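Local coordinates for AT-less polyketide synthase (Streptomyces platensis subsp. rosaceus, PDB 4QYR), which probably catalyses decarboxylative condensation that lengthens acyl chains, as a ketosynthase domain within a larger AT-less type I polyketide synthase for isomigrastatin, at residues Phe227-Asp232 / Leu384-Pro389; Leu379-Leu384 / Phe394-Glu399; Glu35-Asp40 / Thr349-Ala354; Tyr302-Gly307 / Val363-Leu368. All blocks are in the same frame, centred on the assembly; numbering follows the deposited sequence.

Interaction 1: Phe227-Asp232 / Leu384-Pro389; sequences FSAGAD and LNPHLP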
loop_
_atom_site.group_PDB
_atom_site.type_symbol
_atom_site.label_atom_id
_atom_site.label_comp_id
_atom_site.label_asym_id
_atom_site.label_seq_id
_atom_site.Cartn_x
_atom_site.Cartn_y
_atom_site.Cartn_z
ATOM N N PHE A 227 -25.147 15.299 -6.857
ATOM C CA PHE A 227 -25.488 16.681 -7.223
ATOM C C PHE A 227 -26.958 17.013 -7.009
ATOM O O PHE A 227 -27.339 18.177 -7.078
ATOM C CB PHE A 227 -25.111 16.985 -8.668
ATOM C CG PHE A 227 -23.699 16.652 -9.005
ATOM C CD1 PHE A 227 -23.399 15.916 -10.157
ATOM C CD2 PHE A 227 -22.660 17.058 -8.178
ATOM C CE1 PHE A 227 -22.074 15.594 -10.480
ATOM C CE2 PHE A 227 -21.338 16.744 -8.494
ATOM C CZ PHE A 227 -21.050 16.010 -9.657
ATOM N N SER A 228 -27.782 16.008 -6.734
ATOM C CA SER A 228 -29.210 16.256 -6.555
ATOM C C SER A 228 -29.475 17.048 -5.287
ATOM O O SER A 228 -28.614 17.166 -4.427
ATOM C CB SER A 228 -29.993 14.957 -6.494
ATOM O OG SER A 228 -30.103 14.517 -5.158
ATOM N N ALA A 229 -30.682 17.580 -5.172
ATOM C CA ALA A 229 -31.077 18.321 -3.986
ATOM C C ALA A 229 -31.475 17.357 -2.876
ATOM O O ALA A 229 -31.415 17.689 -1.690
ATOM C CB ALA A 229 -32.224 19.269 -4.309
ATOM N N GLY A 230 -31.885 16.160 -3.278
ATOM C CA GLY A 230 -32.368 15.172 -2.338
ATOM C C GLY A 230 -31.349 14.081 -2.103
ATOM O O GLY A 230 -31.698 12.960 -1.745
ATOM N N ALA A 231 -30.082 14.403 -2.318
ATOM C CA ALA A 231 -29.006 13.460 -2.043
ATOM C C ALA A 231 -29.004 13.126 -0.549
ATOM O O ALA A 231 -29.046 14.020 0.294
ATOM C CB ALA A 231 -27.656 14.039 -2.485
ATOM N N ASP A 232 -28.966 11.837 -0.228
ATOM C CA ASP A 232 -29.209 11.397 1.141
ATOM C C ASP A 232 -28.458 10.116 1.463
ATOM O O ASP A 232 -28.851 9.366 2.356
ATOM C CB ASP A 232 -30.711 11.188 1.371
ATOM C CG ASP A 232 -31.306 10.096 0.478
ATOM O OD1 ASP A 232 -30.665 9.696 -0.523
ATOM O OD2 ASP A 232 -32.445 9.659 0.763
ATOM N N LEU A 384 -31.246 20.327 -8.955
ATOM C CA LEU A 384 -29.863 20.444 -8.489
ATOM C C LEU A 384 -29.763 20.782 -7.005
ATOM O O LEU A 384 -30.725 21.252 -6.397
ATOM C CB LEU A 384 -29.106 21.507 -9.286
ATOM C CG LEU A 384 -28.696 21.286 -10.745
ATOM C CD1 LEU A 384 -27.521 22.191 -11.080
ATOM C CD2 LEU A 384 -28.346 19.842 -11.032
ATOM N N ASN A 385 -28.583 20.551 -6.437
ATOM C CA ASN A 385 -28.287 20.914 -5.051
ATOM C C ASN A 385 -28.144 22.432 -4.876
ATOM O O ASN A 385 -27.486 23.107 -5.671
ATOM C CB ASN A 385 -27.012 20.203 -4.600
ATOM C CG ASN A 385 -26.801 20.244 -3.096
ATOM O OD1 ASN A 385 -26.873 21.297 -2.470
ATOM N ND2 ASN A 385 -26.492 19.091 -2.519
ATOM N N PRO A 386 -28.773 22.976 -3.825
ATOM C CA PRO A 386 -28.768 24.418 -3.541
ATOM C C PRO A 386 -27.439 24.986 -3.037
ATOM O O PRO A 386 -27.338 26.207 -2.924
ATOM C CB PRO A 386 -29.830 24.562 -2.453
ATOM C CG PRO A 386 -30.645 23.308 -2.514
ATOM C CD PRO A 386 -29.709 22.244 -2.954
ATOM N N HIS A 387 -26.457 24.137 -2.733
ATOM C CA HIS A 387 -25.187 24.603 -2.183
ATOM C C HIS A 387 -24.064 24.530 -3.209
ATOM O O HIS A 387 -22.913 24.853 -2.924
ATOM C CB HIS A 387 -24.813 23.800 -0.938
ATOM C CG HIS A 387 -25.729 24.019 0.222
ATOM N ND1 HIS A 387 -25.587 25.079 1.095
ATOM C CD2 HIS A 387 -26.804 23.322 0.659
ATOM C CE1 HIS A 387 -26.536 25.026 2.008
ATOM N NE2 HIS A 387 -27.291 23.966 1.768
ATOM N N LEU A 388 -24.398 24.106 -4.414
ATOM C CA LEU A 388 -23.444 24.193 -5.500
ATOM C C LEU A 388 -23.250 25.668 -5.803
ATOM O O LEU A 388 -24.147 26.476 -5.545
ATOM C CB LEU A 388 -23.938 23.432 -6.729
ATOM C CG LEU A 388 -24.320 21.986 -6.439
ATOM C CD1 LEU A 388 -24.863 21.328 -7.680
ATOM C CD2 LEU A 388 -23.119 21.232 -5.888
ATOM N N PRO A 389 -22.080 26.030 -6.341
ATOM C CA PRO A 389 -21.777 27.437 -6.595
ATOM C C PRO A 389 -22.710 28.038 -7.634
ATOM O O PRO A 389 -23.063 27.374 -8.617
ATOM C CB PRO A 389 -20.339 27.399 -7.116
ATOM C CG PRO A 389 -19.804 26.091 -6.666
ATOM C CD PRO A 389 -20.961 25.162 -6.729
#
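The backbone carbonyl of Phe-227 receives the N-H of Asn-385, with Asn-385 N 2.8 Å from Phe-227 O; the N-H...O angle is 130°, which makes the bond weak. It belongs to a single beta bridge between Ser-228 and Leu-384, by which two loops of the ketosynthase domain lie against each other. The backbone bond of Ala-229 to Arg-383 is the other half of this bridge, and the methyl Ala-229 CB rests 3.2 Å from Leu-384 O. Alongside, the same methyl meets the proline ring of the next turn, Ala-229 CB lying 4.1 Å from Pro-386 CD. Asn-385 starts that type I turn, which runs to Leu-388. With CG anti to the backbone N (chi1 -166°), its amide is carried past the bridge and its CB passes 3.4 Å from Ser-228 O. The amide oxygen then folds back on its own chain to form an Asx turn, His-387 N donating to Asn-385 OD1 over 2.9 Å in a bond much straighter (159°) than the one across the loops. Beyond the turn, Leu-388 sends its branch back toward the first loop: Leu-388 CD1 comes 4.1 Å from Phe-227 O and touches the root of the Phe-227 side chain rather than its ring. CB of Phe-227 packs on Cys-381, and its ring runs on toward Val-396 and Ala-305, while Phe-227 N is held by Asp-314. Ser-228 turns its CB from the bridge, and its hydroxyl bonds to Lys-225 O within its own loop; Gly-230 N also makes a weak bond to Ser-228 OG at 3.1 Å.

Interaction 2: Leu379-Leu384 / Phe394-Glu399; sequences LHCDRL and FEVVRE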
loop_
_atom_site.group_PDB
_atom_site.type_symbol
_atom_site.label_atom_id
_atom_site.label_comp_id
_atom_site.label_asym_id
_atom_site.label_seq_id
_atom_site.Cartn_x
_atom_site.Cartn_y
_atom_site.Cartn_z
ATOM N N LEU A 379 -27.551 11.287 -13.511
ATOM C CA LEU A 379 -28.866 10.727 -13.246
ATOM C C LEU A 379 -29.436 11.154 -11.906
ATOM O O LEU A 379 -28.697 11.592 -11.022
ATOM C CB LEU A 379 -28.799 9.208 -13.322
ATOM C CG LEU A 379 -29.063 8.571 -14.683
ATOM C CD1 LEU A 379 -28.187 9.144 -15.787
ATOM C CD2 LEU A 379 -28.866 7.078 -14.564
ATOM N N HIS A 380 -30.755 11.015 -11.771
ATOM C CA HIS A 380 -31.505 11.448 -10.584
ATOM C C HIS A 380 -31.224 12.896 -10.223
ATOM O O HIS A 380 -31.313 13.295 -9.071
ATOM C CB HIS A 380 -31.185 10.564 -9.382
ATOM C CG HIS A 380 -31.066 9.115 -9.717
ATOM N ND1 HIS A 380 -29.850 8.501 -9.933
ATOM C CD2 HIS A 380 -32.008 8.158 -9.878
ATOM C CE1 HIS A 380 -30.048 7.223 -10.203
ATOM N NE2 HIS A 380 -31.350 6.990 -10.176
ATOM N N CYS A 381 -30.891 13.685 -11.224
ATOM C CA CYS A 381 -30.314 14.978 -10.964
ATOM C C CYS A 381 -31.178 16.072 -11.576
ATOM O O CYS A 381 -30.674 17.093 -12.044
ATOM C CB CYS A 381 -28.890 15.012 -11.517
ATOM S SG CYS A 381 -27.896 16.312 -10.844
ATOM N N ASP A 382 -32.489 15.855 -11.566
ATOM C CA ASP A 382 -33.408 16.810 -12.175
ATOM C C ASP A 382 -33.461 18.109 -11.387
ATOM O O ASP A 382 -33.522 19.189 -11.966
ATOM C CB ASP A 382 -34.812 16.206 -12.314
ATOM C CG ASP A 382 -34.806 14.884 -13.073
ATOM O OD1 ASP A 382 -34.199 14.825 -14.165
ATOM O OD2 ASP A 382 -35.408 13.904 -12.579
ATOM N N ARG A 383 -33.417 18.006 -10.068
ATOM C CA ARG A 383 -33.399 19.188 -9.219
ATOM C C ARG A 383 -32.026 19.330 -8.544
ATOM O O ARG A 383 -31.670 18.533 -7.671
ATOM C CB ARG A 383 -34.516 19.095 -8.184
ATOM C CG ARG A 383 -34.648 20.299 -7.295
ATOM C CD ARG A 383 -35.568 21.315 -7.919
ATOM N NE ARG A 383 -36.860 20.741 -8.283
ATOM C CZ ARG A 383 -38.030 21.336 -8.049
ATOM N NH1 ARG A 383 -38.065 22.514 -7.434
ATOM N NH2 ARG A 383 -39.168 20.751 -8.418
ATOM N N LEU A 384 -31.246 20.327 -8.955
ATOM C CA LEU A 384 -29.863 20.444 -8.489
ATOM C C LEU A 384 -29.763 20.782 -7.005
ATOM O O LEU A 384 -30.725 21.252 -6.397
ATOM C CB LEU A 384 -29.106 21.507 -9.286
ATOM C CG LEU A 384 -28.696 21.286 -10.745
ATOM C CD1 LEU A 384 -27.521 22.191 -11.080
ATOM C CD2 LEU A 384 -28.346 19.842 -11.032
ATOM N N PHE A 394 -18.947 25.631 -13.124
ATOM C CA PHE A 394 -19.089 24.207 -13.430
ATOM C C PHE A 394 -20.522 23.822 -13.750
ATOM O O PHE A 394 -21.439 24.144 -12.999
ATOM C CB PHE A 394 -18.619 23.348 -12.263
ATOM C CG PHE A 394 -17.145 23.383 -12.043
ATOM C CD1 PHE A 394 -16.345 22.348 -12.501
ATOM C CD2 PHE A 394 -16.555 24.439 -11.360
ATOM C CE1 PHE A 394 -14.981 22.366 -12.297
ATOM C CE2 PHE A 394 -15.192 24.469 -11.155
ATOM C CZ PHE A 394 -14.401 23.424 -11.622
ATOM N N GLU A 395 -20.706 23.103 -14.847
ATOM C CA GLU A 395 -22.025 22.650 -15.244
ATOM C C GLU A 395 -22.160 21.138 -15.078
ATOM O O GLU A 395 -21.269 20.382 -15.455
ATOM C CB GLU A 395 -22.287 23.061 -16.688
ATOM C CG GLU A 395 -23.725 22.957 -17.141
ATOM C CD GLU A 395 -23.888 23.305 -18.618
ATOM O OE1 GLU A 395 -23.281 24.305 -19.070
ATOM O OE2 GLU A 395 -24.619 22.577 -19.330
ATOM N N VAL A 396 -23.266 20.691 -14.499
ATOM C CA VAL A 396 -23.555 19.272 -14.474
ATOM C C VAL A 396 -24.146 18.862 -15.811
ATOM O O VAL A 396 -25.060 19.506 -16.303
ATOM C CB VAL A 396 -24.533 18.903 -13.372
ATOM C CG1 VAL A 396 -24.844 17.417 -13.435
ATOM C CG2 VAL A 396 -23.979 19.293 -12.028
ATOM N N VAL A 397 -23.612 17.798 -16.403
ATOM C CA VAL A 397 -24.129 17.257 -17.660
ATOM C C VAL A 397 -25.304 16.342 -17.413
ATOM O O VAL A 397 -25.122 15.202 -16.985
ATOM C CB VAL A 397 -23.056 16.455 -18.412
ATOM C CG1 VAL A 397 -23.619 15.896 -19.721
ATOM C CG2 VAL A 397 -21.839 17.319 -18.663
ATOM N N ARG A 398 -26.509 16.822 -17.681
ATOM C CA ARG A 398 -27.689 16.003 -17.448
ATOM C C ARG A 398 -28.274 15.580 -18.787
ATOM O O ARG A 398 -29.345 14.973 -18.858
ATOM C CB ARG A 398 -28.701 16.776 -16.607
ATOM C CG ARG A 398 -28.112 17.292 -15.317
ATOM C CD ARG A 398 -29.114 18.106 -14.526
ATOM N NE ARG A 398 -29.281 19.466 -15.034
ATOM C CZ ARG A 398 -30.104 20.363 -14.496
ATOM N NH1 ARG A 398 -30.825 20.045 -13.434
ATOM N NH2 ARG A 398 -30.204 21.579 -15.012
ATOM N N GLU A 399 -27.539 15.907 -19.847
ATOM C CA GLU A 399 -27.997 15.745 -21.218
ATOM C C GLU A 399 -26.855 15.220 -22.082
ATOM O O GLU A 399 -25.805 15.854 -22.175
ATOM C CB GLU A 399 -28.505 17.077 -21.788
ATOM C CG GLU A 399 -27.494 18.278 -21.800
ATOM C CD GLU A 399 -27.112 18.859 -20.416
ATOM O OE1 GLU A 399 -27.449 18.263 -19.379
ATOM O OE2 GLU A 399 -26.468 19.936 -20.362
#
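Arg-398 reaches from beyond the end of strand 394-396 to the loop at Cys-381, where its NH1 gives a nearly straight hydrogen bond (177°) to Cys-381 O at 3.3 Å. Donor and acceptor are coplanar: the N-H lies in the carbonyl plane, and the oxygen lies in the plane of the guanidinium, at its edge. Asp-382 O is also at that edge, 3.2 Å from Arg-398 NH1, but at too poor an angle to bond. Leu-384 comes over one face of the guanidinium, with Leu-384 CD2 3.5 Å from Arg-398 NH1. A bend at chi3 (-78°) turns the guanidinium toward the loop. Strand 394-396 is the outermost strand, within this chain, of the mixed sheet of the ketosynthase, and it runs parallel to strand 342-345; the preceding loop is thus laid along the sheet's margin. Deeper in, Cys-381 points its sulfur at this strand, and Cys-381 SG lies 4.2 Å from Val-396 CG1. Val-396 in turn packs on Leu-344, and the backbone of Val-397 bonds to both Leu-344 and Ala-378.

Interaction 3: Glu35-Asp40 / Thr349-Ala354; sequences EDLIAD and TNIGHA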
loop_
_atom_site.group_PDB
_atom_site.type_symbol
_atom_site.label_atom_id
_atom_site.label_comp_id
_atom_site.label_asym_id
_atom_site.label_seq_id
_atom_site.Cartn_x
_atom_site.Cartn_y
_atom_site.Cartn_z
ATOM N N GLU A 35 -28.499 4.557 -18.430
ATOM C CA GLU A 35 -28.989 3.357 -17.776
ATOM C C GLU A 35 -28.619 3.369 -16.285
ATOM O O GLU A 35 -27.487 3.681 -15.912
ATOM C CB GLU A 35 -28.410 2.129 -18.474
ATOM C CG GLU A 35 -29.392 1.009 -18.757
ATOM C CD GLU A 35 -28.773 -0.063 -19.647
ATOM O OE1 GLU A 35 -28.437 -1.165 -19.142
ATOM O OE2 GLU A 35 -28.618 0.201 -20.859
ATOM N N ASP A 36 -29.586 3.053 -15.433
ATOM C CA ASP A 36 -29.338 2.933 -14.008
ATOM C C ASP A 36 -29.261 1.450 -13.638
ATOM O O ASP A 36 -30.246 0.715 -13.714
ATOM C CB ASP A 36 -30.419 3.672 -13.205
ATOM C CG ASP A 36 -30.376 3.348 -11.718
ATOM O OD1 ASP A 36 -29.497 3.897 -10.995
ATOM O OD2 ASP A 36 -31.234 2.543 -11.275
ATOM N N LEU A 37 -28.071 1.021 -13.230
ATOM C CA LEU A 37 -27.758 -0.398 -13.122
ATOM C C LEU A 37 -27.800 -0.926 -11.708
ATOM O O LEU A 37 -27.258 -1.989 -11.422
ATOM C CB LEU A 37 -26.380 -0.658 -13.711
ATOM C CG LEU A 37 -26.341 -0.007 -15.082
ATOM C CD1 LEU A 37 -24.923 0.300 -15.502
ATOM C CD2 LEU A 37 -27.044 -0.911 -16.062
ATOM N N ILE A 38 -28.417 -0.180 -10.811
ATOM C CA ILE A 38 -28.511 -0.663 -9.449
ATOM C C ILE A 38 -29.629 -1.699 -9.364
ATOM O O ILE A 38 -30.700 -1.532 -9.952
ATOM C CB ILE A 38 -28.717 0.499 -8.453
ATOM C CG1 ILE A 38 -27.363 1.137 -8.132
ATOM C CG2 ILE A 38 -29.356 0.030 -7.174
ATOM C CD1 ILE A 38 -27.124 2.453 -8.844
ATOM N N ALA A 39 -29.344 -2.792 -8.661
ATOM C CA ALA A 39 -30.310 -3.856 -8.452
ATOM C C ALA A 39 -30.527 -4.139 -6.961
ATOM O O ALA A 39 -30.268 -3.285 -6.106
ATOM C CB ALA A 39 -29.861 -5.099 -9.162
ATOM N N ASP A 40 -30.996 -5.346 -6.655
ATOM C CA ASP A 40 -31.294 -5.740 -5.281
ATOM C C ASP A 40 -30.160 -6.539 -4.665
ATOM O O ASP A 40 -29.428 -7.226 -5.371
ATOM C CB ASP A 40 -32.579 -6.571 -5.241
ATOM C CG ASP A 40 -32.476 -7.858 -6.062
ATOM O OD1 ASP A 40 -32.709 -7.812 -7.297
ATOM O OD2 ASP A 40 -32.168 -8.915 -5.463
ATOM N N THR A 349 -23.806 7.674 -10.374
ATOM C CA THR A 349 -25.243 7.795 -10.547
ATOM C C THR A 349 -25.748 6.659 -11.426
ATOM O O THR A 349 -26.941 6.333 -11.429
ATOM C CB THR A 349 -25.617 9.129 -11.173
ATOM O OG1 THR A 349 -25.020 9.211 -12.469
ATOM C CG2 THR A 349 -25.093 10.266 -10.324
ATOM N N ASN A 350 -24.821 6.053 -12.167
ATOM C CA ASN A 350 -25.152 4.950 -13.051
ATOM C C ASN A 350 -24.990 3.604 -12.383
ATOM O O ASN A 350 -25.819 2.717 -12.547
ATOM C CB ASN A 350 -24.272 4.982 -14.305
ATOM C CG ASN A 350 -24.517 6.198 -15.170
ATOM O OD1 ASN A 350 -23.813 7.214 -15.062
ATOM N ND2 ASN A 350 -25.521 6.104 -16.048
ATOM N N ILE A 351 -23.899 3.456 -11.644
ATOM C CA ILE A 351 -23.446 2.148 -11.187
ATOM C C ILE A 351 -23.262 2.101 -9.694
ATOM O O ILE A 351 -22.876 1.081 -9.151
ATOM C CB ILE A 351 -22.095 1.759 -11.809
ATOM C CG1 ILE A 351 -21.006 2.714 -11.287
ATOM C CG2 ILE A 351 -22.198 1.760 -13.321
ATOM C CD1 ILE A 351 -19.583 2.371 -11.689
ATOM N N GLY A 352 -23.480 3.225 -9.035
ATOM C CA GLY A 352 -23.359 3.281 -7.596
ATOM C C GLY A 352 -21.923 3.478 -7.225
ATOM O O GLY A 352 -21.094 3.770 -8.084
ATOM N N HIS A 353 -21.626 3.297 -5.941
ATOM C CA HIS A 353 -20.304 3.595 -5.415
ATOM C C HIS A 353 -19.450 2.338 -5.203
ATOM O O HIS A 353 -19.572 1.646 -4.186
ATOM C CB HIS A 353 -20.441 4.367 -4.114
ATOM C CG HIS A 353 -19.131 4.664 -3.461
ATOM N ND1 HIS A 353 -19.037 5.145 -2.174
ATOM C CD2 HIS A 353 -17.861 4.535 -3.910
ATOM C CE1 HIS A 353 -17.764 5.302 -1.863
ATOM N NE2 HIS A 353 -17.031 4.934 -2.899
ATOM N N ALA A 354 -18.554 2.075 -6.150
ATOM C CA ALA A 354 -17.841 0.804 -6.181
ATOM C C ALA A 354 -16.630 0.774 -5.244
ATOM O O ALA A 354 -15.797 -0.142 -5.309
ATOM C CB ALA A 354 -17.417 0.480 -7.611
#
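The chain at Asp-36 and Leu-37 passes the last turn of the short helix 348-351, with Asp-36 CA 4.7 Å from Asn-350 CA, and is fastened there by a nearly straight bond (170°) from Leu-37 N to Asn-350 O, 2.9 Å long. Asn-350 also uses its side chain: with CG beside its backbone N and anti to the carbonyl carbon (chi1 -65°), ND2 is carried to Glu-35 O and donates to it at 3.1 Å. That oxygen lies close to the plane of the amide, although the N-H meets the Glu-35 carbonyl well off its own plane. Leu-37 then crosses Ile-351 at a slant, the methyls Leu-37 CD1 and Ile-351 CG2 being 3.8 Å apart. Ile-38 lays CD1 against the backbone leaving the helix, 3.7 Å from Gly-352 N. Gly-352, with positive phi, ends the helix, and the chain continues to His-353, which stacks edge-to-face on Tyr-234 and touches Cys-173. The run Asn-Ile-Gly-His here matches a sequence signature of the ketosynthase family, so the chain after helix 24-33 packs on the motif itself, through its first three residues. The carboxylate of Asp-36 is engaged through OD2 in a salt bridge to Arg-223. One residue, Asn-350, thus supplies both an acceptor and a donor to the backbone of 35-37; these two bonds fix the position of that segment against the helix end through main-chain groups, while the apolar side chains close over it.

Interaction 4: Tyr302-Gly307 / Val363-Leu368; sequences YVEAHG and VLKVLL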
loop_
_atom_site.group_PDB
_atom_site.type_symbol
_atom_site.label_atom_id
_atom_site.label_comp_id
_atom_site.label_asym_id
_atom_site.label_seq_id
_atom_site.Cartn_x
_atom_site.Cartn_y
_atom_site.Cartn_z
ATOM N N TYR A 302 -13.830 18.447 -18.580
ATOM C CA TYR A 302 -14.730 17.641 -17.761
ATOM C C TYR A 302 -14.061 17.253 -16.459
ATOM O O TYR A 302 -12.850 17.059 -16.410
ATOM C CB TYR A 302 -15.165 16.384 -18.514
ATOM C CG TYR A 302 -16.044 15.429 -17.725
ATOM C CD1 TYR A 302 -17.417 15.632 -17.637
ATOM C CD2 TYR A 302 -15.513 14.308 -17.101
ATOM C CE1 TYR A 302 -18.242 14.757 -16.934
ATOM C CE2 TYR A 302 -16.328 13.423 -16.386
ATOM C CZ TYR A 302 -17.696 13.664 -16.313
ATOM O OH TYR A 302 -18.526 12.820 -15.617
ATOM N N VAL A 303 -14.843 17.155 -15.392
ATOM C CA VAL A 303 -14.335 16.557 -14.168
ATOM C C VAL A 303 -15.268 15.452 -13.709
ATOM O O VAL A 303 -16.457 15.680 -13.494
ATOM C CB VAL A 303 -14.170 17.580 -13.034
ATOM C CG1 VAL A 303 -13.877 16.842 -11.719
ATOM C CG2 VAL A 303 -13.067 18.571 -13.362
ATOM N N GLU A 304 -14.727 14.249 -13.591
ATOM C CA GLU A 304 -15.452 13.148 -12.991
ATOM C C GLU A 304 -15.242 13.260 -11.502
ATOM O O GLU A 304 -14.232 12.836 -10.962
ATOM C CB GLU A 304 -14.974 11.807 -13.534
ATOM C CG GLU A 304 -15.415 10.598 -12.734
ATOM C CD GLU A 304 -16.882 10.271 -12.894
ATOM O OE1 GLU A 304 -17.513 10.744 -13.870
ATOM O OE2 GLU A 304 -17.401 9.526 -12.034
ATOM N N ALA A 305 -16.201 13.892 -10.853
ATOM C CA ALA A 305 -16.143 14.168 -9.435
ATOM C C ALA A 305 -16.247 12.882 -8.637
ATOM O O ALA A 305 -16.801 11.901 -9.120
ATOM C CB ALA A 305 -17.259 15.122 -9.057
ATOM N N HIS A 306 -15.721 12.890 -7.417
ATOM C CA HIS A 306 -15.894 11.760 -6.508
ATOM C C HIS A 306 -17.373 11.388 -6.385
ATOM O O HIS A 306 -17.769 10.246 -6.637
ATOM C CB HIS A 306 -15.326 12.075 -5.131
ATOM C CG HIS A 306 -15.418 10.927 -4.182
ATOM N ND1 HIS A 306 -15.024 9.653 -4.529
ATOM C CD2 HIS A 306 -15.877 10.849 -2.912
ATOM C CE1 HIS A 306 -15.228 8.838 -3.508
ATOM N NE2 HIS A 306 -15.750 9.539 -2.516
ATOM N N GLY A 307 -18.172 12.370 -5.990
ATOM C CA GLY A 307 -19.617 12.291 -6.106
ATOM C C GLY A 307 -20.298 11.064 -5.542
ATOM O O GLY A 307 -20.825 10.248 -6.286
ATOM N N VAL A 363 -12.046 6.723 -14.107
ATOM C CA VAL A 363 -11.046 6.884 -15.152
ATOM C C VAL A 363 -11.538 6.280 -16.457
ATOM O O VAL A 363 -11.503 6.936 -17.501
ATOM C CB VAL A 363 -9.690 6.239 -14.780
ATOM C CG1 VAL A 363 -8.709 6.367 -15.937
ATOM C CG2 VAL A 363 -9.113 6.884 -13.548
ATOM N N LEU A 364 -12.016 5.043 -16.399
ATOM C CA LEU A 364 -12.415 4.357 -17.616
ATOM C C LEU A 364 -13.598 5.044 -18.272
ATOM O O LEU A 364 -13.672 5.118 -19.496
ATOM C CB LEU A 364 -12.725 2.894 -17.327
ATOM C CG LEU A 364 -11.480 2.176 -16.789
ATOM C CD1 LEU A 364 -11.762 0.736 -16.544
ATOM C CD2 LEU A 364 -10.275 2.311 -17.726
ATOM N N LYS A 365 -14.515 5.572 -17.474
ATOM C CA LYS A 365 -15.615 6.338 -18.058
ATOM C C LYS A 365 -15.087 7.488 -18.881
ATOM O O LYS A 365 -15.589 7.755 -19.969
ATOM C CB LYS A 365 -16.560 6.889 -16.996
ATOM C CG LYS A 365 -17.206 8.200 -17.429
ATOM C CD LYS A 365 -18.399 8.483 -16.594
ATOM C CE LYS A 365 -18.763 9.931 -16.612
ATOM N NZ LYS A 365 -19.888 10.155 -15.642
ATOM N N VAL A 366 -14.072 8.160 -18.361
ATOM C CA VAL A 366 -13.553 9.350 -19.013
ATOM C C VAL A 366 -12.832 8.951 -20.301
ATOM O O VAL A 366 -13.080 9.536 -21.357
ATOM C CB VAL A 366 -12.636 10.147 -18.056
ATOM C CG1 VAL A 366 -11.874 11.218 -18.779
ATOM C CG2 VAL A 366 -13.471 10.761 -16.969
ATOM N N LEU A 367 -11.987 7.927 -20.222
ATOM C CA LEU A 367 -11.282 7.409 -21.398
ATOM C C LEU A 367 -12.251 6.929 -22.478
ATOM O O LEU A 367 -11.984 7.053 -23.684
ATOM C CB LEU A 367 -10.342 6.259 -21.002
ATOM C CG LEU A 367 -9.209 6.585 -20.032
ATOM C CD1 LEU A 367 -8.478 5.339 -19.679
ATOM C CD2 LEU A 367 -8.255 7.552 -20.658
ATOM N N LEU A 368 -13.370 6.369 -22.045
ATOM C CA LEU A 368 -14.387 5.958 -22.988
ATOM C C LEU A 368 -15.062 7.161 -23.623
ATOM O O LEU A 368 -15.361 7.155 -24.815
ATOM C CB LEU A 368 -15.416 5.075 -22.301
ATOM C CG LEU A 368 -14.934 3.636 -22.204
ATOM C CD1 LEU A 368 -15.879 2.813 -21.358
ATOM C CD2 LEU A 368 -14.829 3.090 -23.610
#
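Charge comes first: Lys-365, on helix 358-372, forms a salt bridge with Glu-304 of strand 302-304, its NZ 3.0 Å from Glu-304 OE1, although the hydrogen bond within that pair is weak. The lysine chain is extended beyond CG and crosses the glutamate at about a right angle, while Glu-304, bent at chi2 (73°), turns its carboxylate toward the ammonium. Hydrogen bonding adds a second donor. Tyr-302 OH, two residues back on the same face of the strand, gives its proton to Glu-304 OE1 at 2.9 Å, and meets it nearly along the C-O axis, the oxygen lying in the plane of the tyrosine ring at its edge. The other carboxylate oxygen, Glu-304 OE2, accepts from Val-347 N. Apolar contact lies beneath the polar layer: Val-366 CG2 sits 3.9 Å from Glu-304 CB and 3.9 Å from Tyr-302 CE2, wedged between the two strand residues, and Val-366 also packs on Ala-418 and Val-420 of the adjoining strand 417-423. The helix runs roughly against the strand, their axes 9.4 Å apart at an angle of 152°. A helix laid over a mixed sheet in this way is consistent with the central helical layer of the thiolase fold. Although buried, the carboxylate is probably kept charged by the donors around it: Glu-304 OE1 accepts from both an ammonium and a hydroxyl, and Glu-304 OE2 from a backbone N-H, which would fix the rotation of the group and pin helix to sheet.

In the fold
From the N terminus, the segment after helix 24-33 closes the longest loop through interaction 3, meeting helix 348-351. Interaction 1 opens at 227-232, inside that loop, and closes at 384-389, so the two cross. Interaction 4 is nested inside interaction 1 and crosses interaction 3, joining strand 302-304 to helix 358-372, which follows helix 348-351. Interaction 2 is the shortest loop; it crosses interaction 1, shares Leu-384 with it, and comes in series after 3 and 4. Phe-227 joins interaction 1 to interactions 2 and 4, while His-380 joins interaction 2 to interaction 3. Together they tie the sheet margin, its covering helix and the surrounding loops of the ketosynthase.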